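Gram-negative insecticidal protein (Chromobacterium piscinae, PDB 6FBM) is an insecticidal toxin of the MACPF and beta-tripod families that probably acts by forming pores in membranes of gut cells in susceptible insects. Local coordinates at residues Lys188-Asp193 with Gln413-Leu418; Val392-Gly397 with Ser427-Pro432. All coordinates share one frame; numbering follows the deposited sequence.

Contact 1 (Lys188-Asp193 with Gln413-Leu418); sequences KTLKMD and QGYRAL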
ATOM      1  N   LYS A 188     -17.466  42.210  13.073  1.00 18.33           N
ATOM      2  CA  LYS A 188     -18.065  43.516  13.103  1.00 19.93           C
ATOM      3  C   LYS A 188     -19.203  43.434  14.122  1.00 19.23           C
ATOM      4  O   LYS A 188     -20.354  43.171  13.751  1.00 17.56           O
ATOM      5  CB  LYS A 188     -18.580  43.846  11.694  1.00 22.88           C
ATOM      6  CG  LYS A 188     -17.478  44.483  10.836  1.00 25.28           C
ATOM      7  CD  LYS A 188     -17.454  44.257   9.324  1.00 27.54           C
ATOM      8  CE  LYS A 188     -18.794  44.022   8.677  1.00 30.73           C
ATOM      9  NZ  LYS A 188     -18.711  44.333   7.211  1.00 34.26           N
ATOM     10  N   THR A 189     -18.896  43.631  15.404  1.00 19.16           N
ATOM     11  CA  THR A 189     -19.888  43.359  16.451  1.00 20.51           C
ATOM     12  C   THR A 189     -21.086  44.312  16.435  1.00 22.33           C
ATOM     13  O   THR A 189     -22.183  43.946  16.828  1.00 22.02           O
ATOM     14  CB  THR A 189     -19.311  43.371  17.904  1.00 20.85           C
ATOM     15  OG1 THR A 189     -18.675  44.609  18.184  1.00 21.08           O
ATOM     16  CG2 THR A 189     -18.320  42.282  18.128  1.00 20.85           C
ATOM     17  N   LEU A 190     -20.872  45.531  15.961  1.00 25.28           N
ATOM     18  CA  LEU A 190     -21.914  46.539  15.857  1.00 25.36           C
ATOM     19  C   LEU A 190     -23.031  46.128  14.892  1.00 26.07           C
ATOM     20  O   LEU A 190     -24.121  46.701  14.933  1.00 26.44           O
ATOM     21  CB  LEU A 190     -21.347  47.904  15.470  1.00 24.10           C
ATOM     22  CG  LEU A 190     -20.165  48.456  16.256  1.00 24.89           C
ATOM     23  CD1 LEU A 190     -19.760  49.812  15.713  1.00 25.21           C
ATOM     24  CD2 LEU A 190     -20.409  48.446  17.757  1.00 25.00           C
ATOM     25  N   LYS A 191     -22.779  45.136  14.044  1.00 27.45           N
ATOM     26  CA  LYS A 191     -23.821  44.549  13.188  1.00 30.02           C
ATOM     27  C   LYS A 191     -24.471  43.288  13.759  1.00 32.33           C
ATOM     28  O   LYS A 191     -25.171  42.590  13.032  1.00 34.42           O
ATOM     29  CB  LYS A 191     -23.245  44.240  11.803  1.00 30.65           C
ATOM     30  CG  LYS A 191     -22.582  45.432  11.134  1.00 30.10           C
ATOM     31  CD  LYS A 191     -22.362  45.218   9.649  1.00 31.23           C
ATOM     32  CE  LYS A 191     -23.614  45.358   8.812  1.00 31.10           C
ATOM     33  NZ  LYS A 191     -23.433  44.567   7.566  1.00 31.27           N
ATOM     34  N   MET A 192     -24.322  43.028  15.057  1.00 37.61           N
ATOM     35  CA  MET A 192     -24.419  41.659  15.578  1.00 42.41           C
ATOM     36  C   MET A 192     -25.310  41.381  16.813  1.00 54.66           C
ATOM     37  O   MET A 192     -24.974  40.491  17.615  1.00 67.52           O
ATOM     38  CB  MET A 192     -22.981  41.178  15.857  1.00 38.67           C
ATOM     39  CG  MET A 192     -22.497  39.994  15.084  1.00 35.98           C
ATOM     40  SD  MET A 192     -20.958  39.396  15.805  1.00 29.39           S
ATOM     41  CE  MET A 192     -21.557  38.563  17.269  1.00 33.41           C
ATOM     42  N   ASP A 193     -26.430  42.100  16.982  1.00 59.12           N
ATOM     43  CA  ASP A 193     -27.434  41.741  18.025  1.00 63.30           C
ATOM     44  C   ASP A 193     -26.759  41.490  19.382  1.00 62.97           C
ATOM     45  O   ASP A 193     -27.080  40.546  20.116  1.00 53.26           O
ATOM     46  CB  ASP A 193     -28.246  40.501  17.604  1.00 71.66           C
ATOM     47  CG  ASP A 193     -28.942  40.669  16.227  1.00 82.03           C
ATOM     48  OD1 ASP A 193     -29.393  41.798  15.925  1.00 82.37           O
ATOM     49  OD2 ASP A 193     -29.031  39.680  15.440  1.00 89.09           O
ATOM     50  N   GLN A 413     -29.561  50.360  21.481  1.00 25.63           N
ATOM     51  CA  GLN A 413     -28.569  50.196  22.545  1.00 29.89           C
ATOM     52  C   GLN A 413     -27.144  50.419  22.010  1.00 27.62           C
ATOM     53  O   GLN A 413     -26.738  49.776  21.020  1.00 25.44           O
ATOM     54  CB  GLN A 413     -28.651  48.785  23.188  1.00 37.22           C
ATOM     55  CG  GLN A 413     -27.790  48.625  24.468  1.00 43.33           C
ATOM     56  CD  GLN A 413     -28.311  49.474  25.650  1.00 51.02           C
ATOM     57  OE1 GLN A 413     -29.462  49.960  25.619  1.00 53.59           O
ATOM     58  NE2 GLN A 413     -27.463  49.697  26.654  1.00 55.75           N
ATOM     59  N   GLY A 414     -26.431  51.349  22.660  1.00 23.86           N
ATOM     60  CA  GLY A 414     -25.058  51.685  22.304  1.00 22.28           C
ATOM     61  C   GLY A 414     -24.869  52.839  21.333  1.00 21.24           C
ATOM     62  O   GLY A 414     -23.737  53.245  21.106  1.00 20.93           O
ATOM     63  N   TYR A 415     -25.957  53.371  20.764  1.00 19.64           N
ATOM     64  CA  TYR A 415     -25.874  54.472  19.800  1.00 19.11           C
ATOM     65  C   TYR A 415     -26.428  55.796  20.365  1.00 18.57           C
ATOM     66  O   TYR A 415     -26.992  55.834  21.445  1.00 17.46           O
ATOM     67  CB  TYR A 415     -26.592  54.083  18.523  1.00 17.65           C
ATOM     68  CG  TYR A 415     -26.018  52.885  17.845  1.00 17.67           C
ATOM     69  CD1 TYR A 415     -26.202  51.604  18.370  1.00 17.30           C
ATOM     70  CD2 TYR A 415     -25.286  53.009  16.646  1.00 17.28           C
ATOM     71  CE1 TYR A 415     -25.666  50.491  17.740  1.00 17.11           C
ATOM     72  CE2 TYR A 415     -24.748  51.890  16.007  1.00 16.71           C
ATOM     73  CZ  TYR A 415     -24.938  50.645  16.559  1.00 16.85           C
ATOM     74  OH  TYR A 415     -24.422  49.569  15.926  1.00 15.65           O
ATOM     75  N   ARG A 416     -26.224  56.877  19.622  1.00 19.75           N
ATOM     76  CA  ARG A 416     -26.644  58.214  20.041  1.00 20.24           C
ATOM     77  C   ARG A 416     -27.187  58.981  18.861  1.00 20.36           C
ATOM     78  O   ARG A 416     -26.722  58.803  17.743  1.00 20.27           O
ATOM     79  CB  ARG A 416     -25.436  59.012  20.543  1.00 20.86           C
ATOM     80  CG  ARG A 416     -24.678  58.394  21.687  1.00 19.77           C
ATOM     81  CD  ARG A 416     -25.426  58.589  22.989  1.00 19.86           C
ATOM     82  NE  ARG A 416     -24.626  58.008  24.053  1.00 20.59           N
ATOM     83  CZ  ARG A 416     -24.568  56.720  24.374  1.00 20.17           C
ATOM     84  NH1 ARG A 416     -25.316  55.827  23.758  1.00 20.15           N
ATOM     85  NH2 ARG A 416     -23.743  56.345  25.339  1.00 20.92           N
ATOM     86  N   ALA A 417     -28.154  59.854  19.121  1.00 19.84           N
ATOM     87  CA  ALA A 417     -28.658  60.768  18.098  1.00 18.28           C
ATOM     88  C   ALA A 417     -27.889  62.090  18.175  1.00 17.53           C
ATOM     89  O   ALA A 417     -27.447  62.504  19.240  1.00 16.76           O
ATOM     90  CB  ALA A 417     -30.143  60.992  18.281  1.00 18.08           C
ATOM     91  N   LEU A 418     -27.691  62.712  17.018  1.00 16.23           N
ATOM     92  CA  LEU A 418     -26.916  63.945  16.916  1.00 14.53           C
ATOM     93  C   LEU A 418     -27.771  65.204  16.795  1.00 13.42           C
ATOM     94  O   LEU A 418     -27.284  66.308  17.055  1.00 12.64           O
ATOM     95  CB  LEU A 418     -25.968  63.870  15.738  1.00 14.84           C
ATOM     96  CG  LEU A 418     -25.047  62.643  15.679  1.00 15.76           C
ATOM     97  CD1 LEU A 418     -23.972  62.855  14.614  1.00 15.56           C
ATOM     98  CD2 LEU A 418     -24.392  62.363  17.039  1.00 15.64           C
TER

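Contact 2 (Val392-Gly397 with Ser427-Pro432); sequences VWDDAG and SGYNPP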
ATOM      1  N   VAL A 392     -39.923  65.475  22.647  1.00 21.30           N
ATOM      2  CA  VAL A 392     -39.334  66.372  23.591  1.00 21.79           C
ATOM      3  C   VAL A 392     -40.420  67.389  23.986  1.00 21.77           C
ATOM      4  O   VAL A 392     -40.455  67.837  25.132  1.00 20.73           O
ATOM      5  CB  VAL A 392     -38.101  67.082  22.986  1.00 21.47           C
ATOM      6  CG1 VAL A 392     -37.462  68.035  23.991  1.00 22.22           C
ATOM      7  CG2 VAL A 392     -37.070  66.073  22.590  1.00 21.89           C
ATOM      8  N   TRP A 393     -41.285  67.727  23.024  1.00 21.52           N
ATOM      9  CA  TRP A 393     -42.244  68.813  23.171  1.00 21.61           C
ATOM     10  C   TRP A 393     -43.314  68.731  22.105  1.00 21.92           C
ATOM     11  O   TRP A 393     -43.043  68.313  20.991  1.00 19.97           O
ATOM     12  CB  TRP A 393     -41.514  70.141  23.005  1.00 21.06           C
ATOM     13  CG  TRP A 393     -42.383  71.351  22.891  1.00 21.57           C
ATOM     14  CD1 TRP A 393     -42.879  72.103  23.917  1.00 22.22           C
ATOM     15  CD2 TRP A 393     -42.858  71.962  21.680  1.00 22.20           C
ATOM     16  NE1 TRP A 393     -43.639  73.138  23.424  1.00 21.99           N
ATOM     17  CE2 TRP A 393     -43.644  73.078  22.056  1.00 22.12           C
ATOM     18  CE3 TRP A 393     -42.705  71.676  20.327  1.00 21.58           C
ATOM     19  CZ2 TRP A 393     -44.269  73.900  21.122  1.00 21.64           C
ATOM     20  CZ3 TRP A 393     -43.329  72.495  19.402  1.00 21.83           C
ATOM     21  CH2 TRP A 393     -44.099  73.591  19.803  1.00 21.93           C
ATOM     22  N   ASP A 394     -44.519  69.165  22.467  1.00 23.97           N
ATOM     23  CA  ASP A 394     -45.569  69.476  21.499  1.00 24.89           C
ATOM     24  C   ASP A 394     -46.340  70.734  21.908  1.00 25.86           C
ATOM     25  O   ASP A 394     -46.121  71.253  22.997  1.00 25.16           O
ATOM     26  CB  ASP A 394     -46.503  68.265  21.290  1.00 24.24           C
ATOM     27  CG  ASP A 394     -47.048  67.706  22.575  1.00 23.64           C
ATOM     28  OD1 ASP A 394     -47.937  68.312  23.168  1.00 24.10           O
ATOM     29  OD2 ASP A 394     -46.598  66.637  22.989  1.00 26.39           O
ATOM     30  N   ASP A 395     -47.237  71.207  21.024  1.00 28.29           N
ATOM     31  CA  ASP A 395     -48.019  72.451  21.230  1.00 27.48           C
ATOM     32  C   ASP A 395     -49.381  72.243  21.906  1.00 28.79           C
ATOM     33  O   ASP A 395     -50.267  73.093  21.771  1.00 27.53           O
ATOM     34  CB  ASP A 395     -48.197  73.212  19.907  1.00 26.68           C
ATOM     35  CG  ASP A 395     -49.364  72.691  19.061  1.00 28.31           C
ATOM     36  OD1 ASP A 395     -49.519  71.456  18.928  1.00 30.38           O
ATOM     37  OD2 ASP A 395     -50.146  73.519  18.537  1.00 28.44           O
ATOM     38  N   ALA A 396     -49.561  71.129  22.622  1.00 31.05           N
ATOM     39  CA  ALA A 396     -50.811  70.875  23.356  1.00 30.15           C
ATOM     40  C   ALA A 396     -51.049  72.022  24.320  1.00 28.29           C
ATOM     41  O   ALA A 396     -50.138  72.378  25.097  1.00 24.09           O
ATOM     42  CB  ALA A 396     -50.743  69.546  24.100  1.00 30.23           C
ATOM     43  N   GLY A 397     -52.240  72.636  24.210  1.00 29.52           N
ATOM     44  CA  GLY A 397     -52.607  73.808  25.029  1.00 31.53           C
ATOM     45  C   GLY A 397     -52.578  75.153  24.323  1.00 32.70           C
ATOM     46  O   GLY A 397     -53.210  76.115  24.777  1.00 35.04           O
ATOM     47  N   SER A 427     -51.178  67.759  10.809  1.00 32.06           N
ATOM     48  CA  SER A 427     -52.516  67.324  11.196  1.00 34.51           C
ATOM     49  C   SER A 427     -52.376  66.061  12.057  1.00 35.88           C
ATOM     50  O   SER A 427     -52.244  64.941  11.537  1.00 35.39           O
ATOM     51  CB  SER A 427     -53.368  67.060   9.943  1.00 38.42           C
ATOM     52  OG  SER A 427     -54.640  66.505  10.282  1.00 40.63           O
ATOM     53  N   GLY A 428     -52.402  66.252  13.380  1.00 37.45           N
ATOM     54  CA  GLY A 428     -52.046  65.196  14.342  1.00 34.12           C
ATOM     55  C   GLY A 428     -50.540  65.219  14.571  1.00 35.80           C
ATOM     56  O   GLY A 428     -49.772  65.704  13.720  1.00 35.79           O
ATOM     57  N   TYR A 429     -50.099  64.708  15.723  1.00 35.13           N
ATOM     58  CA  TYR A 429     -48.662  64.639  16.037  1.00 32.05           C
ATOM     59  C   TYR A 429     -47.998  63.496  15.271  1.00 31.09           C
ATOM     60  O   TYR A 429     -47.686  62.444  15.834  1.00 30.48           O
ATOM     61  CB  TYR A 429     -48.432  64.498  17.548  1.00 32.47           C
ATOM     62  CG  TYR A 429     -48.944  65.687  18.325  1.00 33.82           C
ATOM     63  CD1 TYR A 429     -48.362  66.936  18.151  1.00 36.17           C
ATOM     64  CD2 TYR A 429     -50.012  65.576  19.233  1.00 34.44           C
ATOM     65  CE1 TYR A 429     -48.823  68.054  18.850  1.00 37.70           C
ATOM     66  CE2 TYR A 429     -50.462  66.685  19.954  1.00 35.73           C
ATOM     67  CZ  TYR A 429     -49.866  67.931  19.744  1.00 36.29           C
ATOM     68  OH  TYR A 429     -50.275  69.071  20.397  1.00 35.41           O
ATOM     69  N   ASN A 430     -47.761  63.731  13.984  1.00 29.47           N
ATOM     70  CA  ASN A 430     -47.157  62.742  13.107  1.00 27.12           C
ATOM     71  C   ASN A 430     -45.681  62.693  13.402  1.00 24.60           C
ATOM     72  O   ASN A 430     -45.028  63.743  13.443  1.00 23.80           O
ATOM     73  CB  ASN A 430     -47.352  63.127  11.647  1.00 29.88           C
ATOM     74  CG  ASN A 430     -48.798  63.182  11.276  1.00 31.81           C
ATOM     75  OD1 ASN A 430     -49.607  62.379  11.780  1.00 34.40           O
ATOM     76  ND2 ASN A 430     -49.156  64.142  10.427  1.00 32.44           N
ATOM     77  N   PRO A 431     -45.149  61.482  13.625  1.00 21.98           N
ATOM     78  CA  PRO A 431     -43.754  61.354  13.945  1.00 20.33           C
ATOM     79  C   PRO A 431     -42.921  61.505  12.678  1.00 19.87           C
ATOM     80  O   PRO A 431     -43.466  61.368  11.578  1.00 18.84           O
ATOM     81  CB  PRO A 431     -43.658  59.941  14.473  1.00 20.50           C
ATOM     82  CG  PRO A 431     -44.708  59.188  13.718  1.00 20.64           C
ATOM     83  CD  PRO A 431     -45.815  60.171  13.503  1.00 20.85           C
ATOM     84  N   PRO A 432     -41.614  61.808  12.822  1.00 19.23           N
ATOM     85  CA  PRO A 432     -40.734  61.911  11.677  1.00 19.77           C
ATOM     86  C   PRO A 432     -40.762  60.657  10.807  1.00 20.96           C
ATOM     87  O   PRO A 432     -40.870  59.534  11.322  1.00 24.02           O
ATOM     88  CB  PRO A 432     -39.361  62.098  12.306  1.00 18.64           C
ATOM     89  CG  PRO A 432     -39.616  62.643  13.642  1.00 18.83           C
ATOM     90  CD  PRO A 432     -40.910  62.068  14.083  1.00 18.90           C
TER

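Contact 1 (Lys188-Asp193 with Gln413-Leu418)
The phenol end of Tyr415 overlaps the start of the Leu190 side chain and the backbone carbonyl of the same residue. Its OH lies 3.5 Å from Leu190 CB and 3.0 Å from Leu190 O, the carbonyl oxygen sitting at the ring edge, near the ring plane. Despite that closeness the pair is not a hydrogen bond. The hydroxyl proton goes instead to the carbonyl oxygen of Gly381, so the buried phenol oxygen is satisfied while Leu190 lies alongside it. Tyr415 has CG anti to its own carbonyl carbon (chi1 -61°), and the extended ring spans most of the gap between backbones whose nearest CA atoms, those of Leu190 and Gly414, are 8.8 Å apart. His441 packs edge-to-face with the tyrosine ring and also touches Leu190. Behind the ring, Arg416 NH1 donates to Tyr415 O over 2.9 Å, arriving from above the carbonyl plane. Across the gap, a short 3-10 turn presents Leu190, and Lys191 N bonds to Lys188 O at 3.1 Å. From this turn Lys188 NZ donates to the carbonyl oxygen of Asp379, a second tie to the region that supplies Gly381. The turn follows MACPF strand 179-187 and leads into helix 198-209, while Met192 packs on helix 220-230; Tyr415 lies on an edge strand of a small antiparallel sheet. Such sparse loop-to-sheet packing is consistent with an interface between the MACPF part and the C-terminal part of the chain, probably the beta-tripod domain.

Contact 2 (Val392-Gly397 with Ser427-Pro432)
Among polar interactions, Tyr429 OH donates to Asp395 OD1 over 2.9 Å. The acceptor lies at the edge of the phenol ring, near its plane. The hydroxyl meets it from 35° above the carboxylate plane; the carboxylate and ring planes are 77° apart. The same OD1 takes a weak bond from Tyr404 N and stands close to the like-charged Asp403 OD1, so the phenol proton may ease a local build-up of negative charge. Ala396 N is also near Tyr429 OH, at 3.1 Å, but the angle is too poor for a hydrogen bond; this N-H is directed to Asp394 OD1 at 3.3 Å, on the anti lone pair of that oxygen. The result is an Asx turn, by which the chain leaves strand 393-394. Just before it, Val392 and Trp393 both pair with Cys406 in a classic beta bulge against strand 403-410, which also pairs with strand 421-426 in a sheet that probably belongs to the beta-tripod domain. Van der Waals contact is made by Asp394, whose CB rests 3.4 Å from Tyr429 CE1 and whose carboxylate carbon CG lies over one ring face. Its OD1 closes the Asx turn while the carboxylate, tilted 43° to the ring, lies over the hydroxyl end of the phenol. On the backbone side, Tyr429 is the centre of an inverse gamma turn, fastened by Asn430 N to Gly428 O at 2.8 Å; from this turn the side chain of Tyr429 sets off toward segment 392-397.

Each contact turns on a tyrosine of the C-terminal half, but they serve different levels of structure. Contact 1, nearer the middle of the elongated chain at 14 Å from its centre, probably joins two domains across 220 residues; contact 2, 42 Å from that centre, joins the end of strand 393-394 and the turn after it to the loop that follows strand 421-426. Each is partly buried. The phenol of contact 1 is itself buried and spends its proton outside the contact, whereas that of contact 2 is partly exposed and bonds directly across to a carboxylate in an acidic setting. Their centres lie about 28 Å apart, their nearest atoms about 10 Å.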